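Local coordinates for cytosol aminopeptidase (PDB 3IJ3), which probably removes amino acids from the N-terminal ends of peptides as a manganese-dependent metallopeptidase of the M17 (leucyl aminopeptidase) family, at residues D53-D56 with A57-Q61; R160-V163 with T164-T168; A472-H475 with Y476-Q480. All blocks are in the same frame, centred on the assembly; numbering follows the deposited sequence.

Contact 1 of 3, residues D53-D56 with A57-Q61; sequences DTQD and ARTQQ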
# COMPACT_ATOMS: atom_id res chain seq x y z
N ASP A 53 -56.42 -19.61 -19.10
CA ASP A 53 -57.63 -20.31 -19.52
C ASP A 53 -58.91 -19.64 -19.03
O ASP A 53 -59.98 -19.90 -19.60
CB ASP A 53 -57.60 -21.77 -19.06
CG ASP A 53 -56.56 -22.60 -19.80
OD1 ASP A 53 -56.24 -22.26 -20.96
OD2 ASP A 53 -56.10 -23.61 -19.23
N THR A 54 -58.82 -18.82 -17.98
CA THR A 54 -59.99 -18.12 -17.44
C THR A 54 -60.21 -16.75 -18.08
O THR A 54 -61.20 -16.08 -17.79
CB THR A 54 -59.86 -17.88 -15.91
OG1 THR A 54 -58.86 -16.88 -15.62
CG2 THR A 54 -59.54 -19.19 -15.17
N GLN A 55 -59.29 -16.34 -18.96
CA GLN A 55 -59.36 -15.02 -19.58
C GLN A 55 -59.90 -15.06 -20.99
O GLN A 55 -59.98 -16.12 -21.60
CB GLN A 55 -57.95 -14.41 -19.60
CG GLN A 55 -57.36 -14.30 -18.21
CD GLN A 55 -58.14 -13.35 -17.34
OE1 GLN A 55 -58.21 -12.16 -17.64
NE2 GLN A 55 -58.70 -13.86 -16.25
N ASP A 56 -60.28 -13.89 -21.50
CA ASP A 56 -60.81 -13.80 -22.86
C ASP A 56 -59.71 -13.98 -23.92
O ASP A 56 -58.51 -14.01 -23.61
CB ASP A 56 -61.64 -12.51 -23.08
CG ASP A 56 -60.81 -11.23 -23.01
OD1 ASP A 56 -59.56 -11.28 -23.06
OD2 ASP A 56 -61.44 -10.14 -22.93
N ALA A 57 -60.14 -14.10 -25.17
CA ALA A 57 -59.24 -14.35 -26.30
C ALA A 57 -58.11 -13.33 -26.43
O ALA A 57 -56.92 -13.70 -26.51
CB ALA A 57 -60.04 -14.40 -27.61
N ARG A 58 -58.48 -12.05 -26.43
CA ARG A 58 -57.53 -10.95 -26.56
C ARG A 58 -56.46 -10.99 -25.45
O ARG A 58 -55.27 -10.76 -25.72
CB ARG A 58 -58.27 -9.60 -26.56
CG ARG A 58 -57.37 -8.38 -26.46
CD ARG A 58 -58.16 -7.06 -26.39
NE ARG A 58 -58.81 -6.75 -27.67
CZ ARG A 58 -60.12 -6.81 -27.93
NH1 ARG A 58 -61.01 -7.11 -26.98
NH2 ARG A 58 -60.55 -6.50 -29.16
N THR A 59 -56.88 -11.27 -24.21
CA THR A 59 -55.97 -11.34 -23.07
C THR A 59 -54.99 -12.52 -23.24
O THR A 59 -53.76 -12.38 -23.03
CB THR A 59 -56.76 -11.43 -21.76
OG1 THR A 59 -57.56 -10.24 -21.62
CG2 THR A 59 -55.84 -11.54 -20.56
N GLN A 60 -55.51 -13.68 -23.63
CA GLN A 60 -54.66 -14.84 -23.87
C GLN A 60 -53.63 -14.54 -24.97
O GLN A 60 -52.44 -14.86 -24.81
CB GLN A 60 -55.48 -16.10 -24.22
CG GLN A 60 -56.46 -16.51 -23.12
CD GLN A 60 -57.03 -17.90 -23.32
OE1 GLN A 60 -56.30 -18.83 -23.63
NE2 GLN A 60 -58.34 -18.06 -23.08
N GLN A 61 -54.06 -13.91 -26.07
CA GLN A 61 -53.12 -13.57 -27.16
C GLN A 61 -52.04 -12.59 -26.71
O GLN A 61 -50.84 -12.75 -27.05
CB GLN A 61 -53.86 -12.92 -28.34
CG GLN A 61 -54.90 -13.81 -29.05
CD GLN A 61 -54.27 -14.87 -29.95
OE1 GLN A 61 -53.03 -15.02 -30.03
NE2 GLN A 61 -55.13 -15.62 -30.66
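Asp56 and Thr59 meet with their side chains crossing at about a right angle, and the crossing point is a single carboxylate oxygen. Asp56 is the N-cap of helix 57-66. Its CG sits between its own backbone N and carbonyl carbon (chi1 66°), which swings the carboxylate over the first turn, where amide hydrogens lack carbonyls to bind. Asp56 OD1 accepts from Thr59 N at 2.9 Å, the capping bond proper, with the amide approaching nearly in line with the C-O bond. The hydroxyl of the same threonine donates as well, Thr59 OG1 lying 2.7 Å from Asp56 OD1 on its syn side but 33° out of the carboxylate plane. The two donors arrive from opposite faces of that plane, so the oxygen is gripped across it.

The other branch of Thr59 serves a different neighbour. Its methyl packs against the aliphatic root of Gln55, with Thr59 CG2 at 3.7 Å from Gln55 CB, and Gln86 of strand 85-91 touches both side chains. Gln60 reaches back along the chain: its NE2 donates to Gln55 O over 2.9 Å, with that carbonyl oxygen close to the Gln60 amide plane, whereas the donor stands above the plane of the carbonyl, 37° out of it. The first full helical turn is closed by Gln60 N and Asp56 O, 3.0 Å apart.

Chemically, the cap places a carboxylate at the positive end of the helix dipole, which probably favours its charged form, and the hydroxyl beside the capping amide should help fix the rotation of the group. At this end of the N-terminal domain, the side chains of Asp56 and Gln60 hold the helix start, one bonding forward to Thr59 and the other back to the carbonyl of Gln55.

Contact 2 of 3, residues R160-V163 with T164-T168; sequences RKRV and TDWLT. With SO4 (sulfate ion), chain H.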
# COMPACT_ATOMS: atom_id res chain seq x y z
N ARG A 160 -54.14 0.82 6.92
CA ARG A 160 -53.62 2.17 6.69
C ARG A 160 -52.68 2.69 7.75
O ARG A 160 -51.59 3.20 7.42
CB ARG A 160 -54.79 3.12 6.48
CG ARG A 160 -54.46 4.50 5.95
CD ARG A 160 -55.78 5.16 5.51
NE ARG A 160 -56.43 4.41 4.42
CZ ARG A 160 -57.72 4.55 4.04
NH1 ARG A 160 -58.51 5.41 4.69
NH2 ARG A 160 -58.22 3.82 3.03
N LYS A 161 -53.07 2.58 9.03
CA LYS A 161 -52.23 3.07 10.11
C LYS A 161 -50.89 2.32 10.19
O LYS A 161 -49.82 2.93 10.28
CB LYS A 161 -52.94 2.97 11.47
CG LYS A 161 -52.16 3.67 12.62
CD LYS A 161 -52.70 3.34 13.99
CE LYS A 161 -52.10 4.25 15.06
NZ LYS A 161 -50.64 4.42 14.97
N ARG A 162 -50.95 1.00 10.18
CA ARG A 162 -49.72 0.22 10.30
C ARG A 162 -48.77 0.46 9.13
O ARG A 162 -47.56 0.63 9.33
CB ARG A 162 -50.04 -1.26 10.38
CG ARG A 162 -48.86 -2.14 10.68
CD ARG A 162 -48.43 -2.06 12.11
NE ARG A 162 -49.49 -2.50 13.02
CZ ARG A 162 -49.30 -2.84 14.29
NH1 ARG A 162 -50.33 -3.22 15.03
NH2 ARG A 162 -48.08 -2.82 14.81
N VAL A 163 -49.30 0.46 7.91
CA VAL A 163 -48.45 0.70 6.75
C VAL A 163 -47.88 2.14 6.75
O VAL A 163 -46.69 2.34 6.46
CB VAL A 163 -49.19 0.37 5.42
CG1 VAL A 163 -48.40 0.89 4.23
CG2 VAL A 163 -49.46 -1.13 5.33
N THR A 164 -48.71 3.11 7.10
CA THR A 164 -48.28 4.51 7.13
C THR A 164 -47.22 4.73 8.20
O THR A 164 -46.20 5.37 7.93
CB THR A 164 -49.46 5.48 7.36
OG1 THR A 164 -50.42 5.31 6.32
CG2 THR A 164 -48.96 6.93 7.35
N ASP A 165 -47.46 4.18 9.38
CA ASP A 165 -46.53 4.30 10.52
C ASP A 165 -45.16 3.75 10.08
O ASP A 165 -44.12 4.40 10.30
CB ASP A 165 -47.01 3.51 11.76
CG ASP A 165 -48.15 4.20 12.53
OD1 ASP A 165 -48.51 5.35 12.20
OD2 ASP A 165 -48.68 3.58 13.48
N TRP A 166 -45.13 2.57 9.47
CA TRP A 166 -43.87 2.00 9.03
C TRP A 166 -43.21 2.78 7.89
O TRP A 166 -42.01 2.99 7.93
CB TRP A 166 -43.98 0.51 8.62
CG TRP A 166 -43.84 -0.41 9.78
CD1 TRP A 166 -44.78 -1.24 10.29
CD2 TRP A 166 -42.67 -0.57 10.59
NE1 TRP A 166 -44.27 -1.92 11.37
CE2 TRP A 166 -42.97 -1.53 11.57
CE3 TRP A 166 -41.40 0.00 10.58
CZ2 TRP A 166 -42.05 -1.92 12.54
CZ3 TRP A 166 -40.48 -0.38 11.54
CH2 TRP A 166 -40.81 -1.34 12.50
N LEU A 167 -43.99 3.19 6.90
CA LEU A 167 -43.45 3.89 5.75
C LEU A 167 -42.83 5.21 6.16
O LEU A 167 -41.69 5.52 5.78
CB LEU A 167 -44.53 4.14 4.70
CG LEU A 167 -44.04 4.90 3.46
CD1 LEU A 167 -43.97 4.00 2.29
CD2 LEU A 167 -45.01 6.02 3.14
N THR A 168 -43.57 6.00 6.97
CA THR A 168 -43.07 7.28 7.41
C THR A 168 -41.84 7.14 8.29
O THR A 168 -40.91 7.95 8.20
CB THR A 168 -44.15 8.13 8.10
OG1 THR A 168 -44.63 7.46 9.29
CG2 THR A 168 -45.32 8.42 7.10
S SO4 H . -52.64 -0.56 14.14
O1 SO4 H . -53.70 -0.53 13.14
O2 SO4 H . -53.05 0.22 15.32
O3 SO4 H . -52.40 -1.93 14.56
O4 SO4 H . -51.42 0.01 13.58
O HOH W 1 -50.44 6.68 13.51
O HOH W 2 -45.70 -3.94 12.88
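Arg160 O is gripped twice by Thr164: by the backbone N at 2.9 Å, as in any alpha helix, and, in one of the two conformers deposited for this threonine, by OG1 at 2.7 Å. In that conformer OG1 stands beside its own backbone N (chi1 -59°), and the two donors reach the carbonyl oxygen from opposite faces of its plane. One turn on, the motif recurs where Thr168 OG1 donates to Thr164 O.

On another side of helix 157-178, Lys161 stretches across Asp165 and bends at its last torsion to form a salt bridge, Lys161 NZ to Asp165 OD2 at 2.6 Å, through the syn lone pair. A water bonded to that amine and to Asp165 OD1 closes a ring, while Leu289 O and Gln290 NE2 supply further partners for the amine and OD2.

Arg162 and Trp166 run side by side, their planes 25° apart, with Arg162 CD 4.2 Å from Trp166 CD1. A second water accepts from Trp166 NE1 in the ring plane, at 2.9 Å, and only weakly from Arg162 NH2, which forms a salt bridge with Glu478. Sulfate O4 lies over one face of the guanidinium; the Arg162 NH1 bond to sulfate O3, at 2.5 Å, is very short and doubtful in detail.

The chemistry implies a buried carboxylate whose charge is probably balanced by Lys161, beside Arg162 and Gln290, which hold a sulfate probably left from crystallisation.

Contact 3 of 3, residues A472-H475 with Y476-Q480; sequences AVFH and YLEQQ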
# COMPACT_ATOMS: atom_id res chain seq x y z
N ALA A 472 -38.12 -6.64 13.04
CA ALA A 472 -37.91 -7.79 13.94
C ALA A 472 -37.95 -7.31 15.37
O ALA A 472 -38.65 -7.89 16.21
CB ALA A 472 -36.53 -8.47 13.67
N VAL A 473 -37.18 -6.27 15.68
CA VAL A 473 -37.15 -5.75 17.06
C VAL A 473 -38.53 -5.30 17.50
O VAL A 473 -38.96 -5.61 18.61
CB VAL A 473 -36.13 -4.63 17.26
CG1 VAL A 473 -36.22 -4.06 18.71
CG2 VAL A 473 -34.71 -5.12 16.93
N PHE A 474 -39.25 -4.56 16.65
CA PHE A 474 -40.58 -4.10 17.02
C PHE A 474 -41.54 -5.25 17.27
O PHE A 474 -42.37 -5.20 18.21
CB PHE A 474 -41.17 -3.09 16.02
CG PHE A 474 -42.42 -2.45 16.52
CD1 PHE A 474 -42.37 -1.51 17.53
CD2 PHE A 474 -43.66 -2.81 16.01
CE1 PHE A 474 -43.53 -0.95 18.06
CE2 PHE A 474 -44.82 -2.23 16.52
CZ PHE A 474 -44.74 -1.28 17.55
N HIS A 475 -41.50 -6.28 16.42
CA HIS A 475 -42.33 -7.46 16.62
C HIS A 475 -42.06 -8.06 18.01
O HIS A 475 -43.00 -8.39 18.76
CB HIS A 475 -42.05 -8.49 15.52
CG HIS A 475 -42.75 -9.80 15.73
ND1 HIS A 475 -43.98 -10.08 15.18
CD2 HIS A 475 -42.39 -10.89 16.43
CE1 HIS A 475 -44.35 -11.29 15.55
NE2 HIS A 475 -43.41 -11.80 16.31
N TYR A 476 -40.79 -8.21 18.35
CA TYR A 476 -40.39 -8.71 19.66
C TYR A 476 -41.01 -7.86 20.79
O TYR A 476 -41.60 -8.39 21.74
CB TYR A 476 -38.84 -8.76 19.79
CG TYR A 476 -38.44 -8.95 21.22
CD1 TYR A 476 -38.63 -10.16 21.84
CD2 TYR A 476 -38.01 -7.89 21.98
CE1 TYR A 476 -38.33 -10.33 23.17
CE2 TYR A 476 -37.70 -8.05 23.32
CZ TYR A 476 -37.87 -9.27 23.91
OH TYR A 476 -37.60 -9.45 25.24
N LEU A 477 -40.89 -6.53 20.68
CA LEU A 477 -41.43 -5.64 21.70
C LEU A 477 -42.95 -5.76 21.85
O LEU A 477 -43.47 -5.75 22.96
CB LEU A 477 -41.04 -4.19 21.42
CG LEU A 477 -39.54 -3.90 21.47
CD1 LEU A 477 -39.27 -2.43 21.07
CD2 LEU A 477 -38.96 -4.19 22.86
N GLU A 478 -43.65 -5.90 20.74
CA GLU A 478 -45.10 -6.07 20.80
C GLU A 478 -45.47 -7.38 21.48
O GLU A 478 -46.41 -7.42 22.27
CB GLU A 478 -45.74 -6.00 19.42
CG GLU A 478 -45.84 -4.60 18.85
CD GLU A 478 -46.86 -4.52 17.72
OE1 GLU A 478 -46.76 -5.32 16.77
OE2 GLU A 478 -47.77 -3.65 17.81
N GLN A 479 -44.75 -8.44 21.15
CA GLN A 479 -45.00 -9.74 21.77
C GLN A 479 -44.70 -9.73 23.27
O GLN A 479 -45.44 -10.32 24.05
CB GLN A 479 -44.15 -10.82 21.10
CG GLN A 479 -44.55 -11.13 19.65
CD GLN A 479 -45.95 -11.72 19.54
OE1 GLN A 479 -46.82 -11.18 18.83
NE2 GLN A 479 -46.19 -12.78 20.27
N GLN A 480 -43.63 -9.04 23.64
CA GLN A 480 -43.15 -8.99 25.03
C GLN A 480 -43.93 -8.08 25.97
O GLN A 480 -44.17 -8.45 27.13
CB GLN A 480 -41.67 -8.57 25.02
CG GLN A 480 -40.95 -8.62 26.38
CD GLN A 480 -40.67 -10.01 26.87
OE1 GLN A 480 -40.92 -10.99 26.18
NE2 GLN A 480 -40.12 -10.11 28.08
O HOH W 3 -46.03 -8.85 17.19
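Phe474 and Glu478 form an i, i+4 side-chain pair, one turn apart on the C-terminal alpha helix 470-481. The earlier ring swings forward while the later chain folds back to meet it. Phe474 carries CG anti to its backbone N (chi1 -170°), whereas Glu478 holds CG beside its own N (chi1 -76°) and then runs extended. The two cross obliquely, with Phe474 CE2 3.3 Å from Glu478 CD and the ring and carboxylate planes 32° apart. The polar end of Glu478 continues to its partner Arg162.

His475 and Gln479 take up the same pair of rotamers, but Gln479 bends again at chi2 and lays its amide nearly parallel to the imidazole. A water donates to Gln479 OE1 at 3.0 Å.

Val473 and Leu477 lie side by side, with Val473 CG1 and Leu477 CD1 4.2 Å apart, on the buried flank toward helix 275-289 and strand 353-359. His475 instead packs on helix 380-393, joining the helix to another part of the catalytic domain. Over one face of its ring sits the CH-pi contact, Gln479 CG 4.0 Å from the imidazole centroid.

How the contacts relate
From the N terminus the three contacts follow in series, neither nesting nor crossing, and each is local: its two segments adjoin, so none closes a long loop. Contact 1 starts helix 57-66 in the N-terminal domain, where Arg58 packs on Arg58 of a second subunit. It stands alone, with its centre about 37 Å from that of contact 2 and about 46 Å from that of contact 3. Contact 2 lies on helix 157-178, which also meets helix 123-135, and contact 3 on the C-terminal helix. These two touch directly, joined by the Arg162-Glu478 salt bridge and by Trp166 packing on Phe474, which ties residues 160-168 to the chain's end beside helix 275-289.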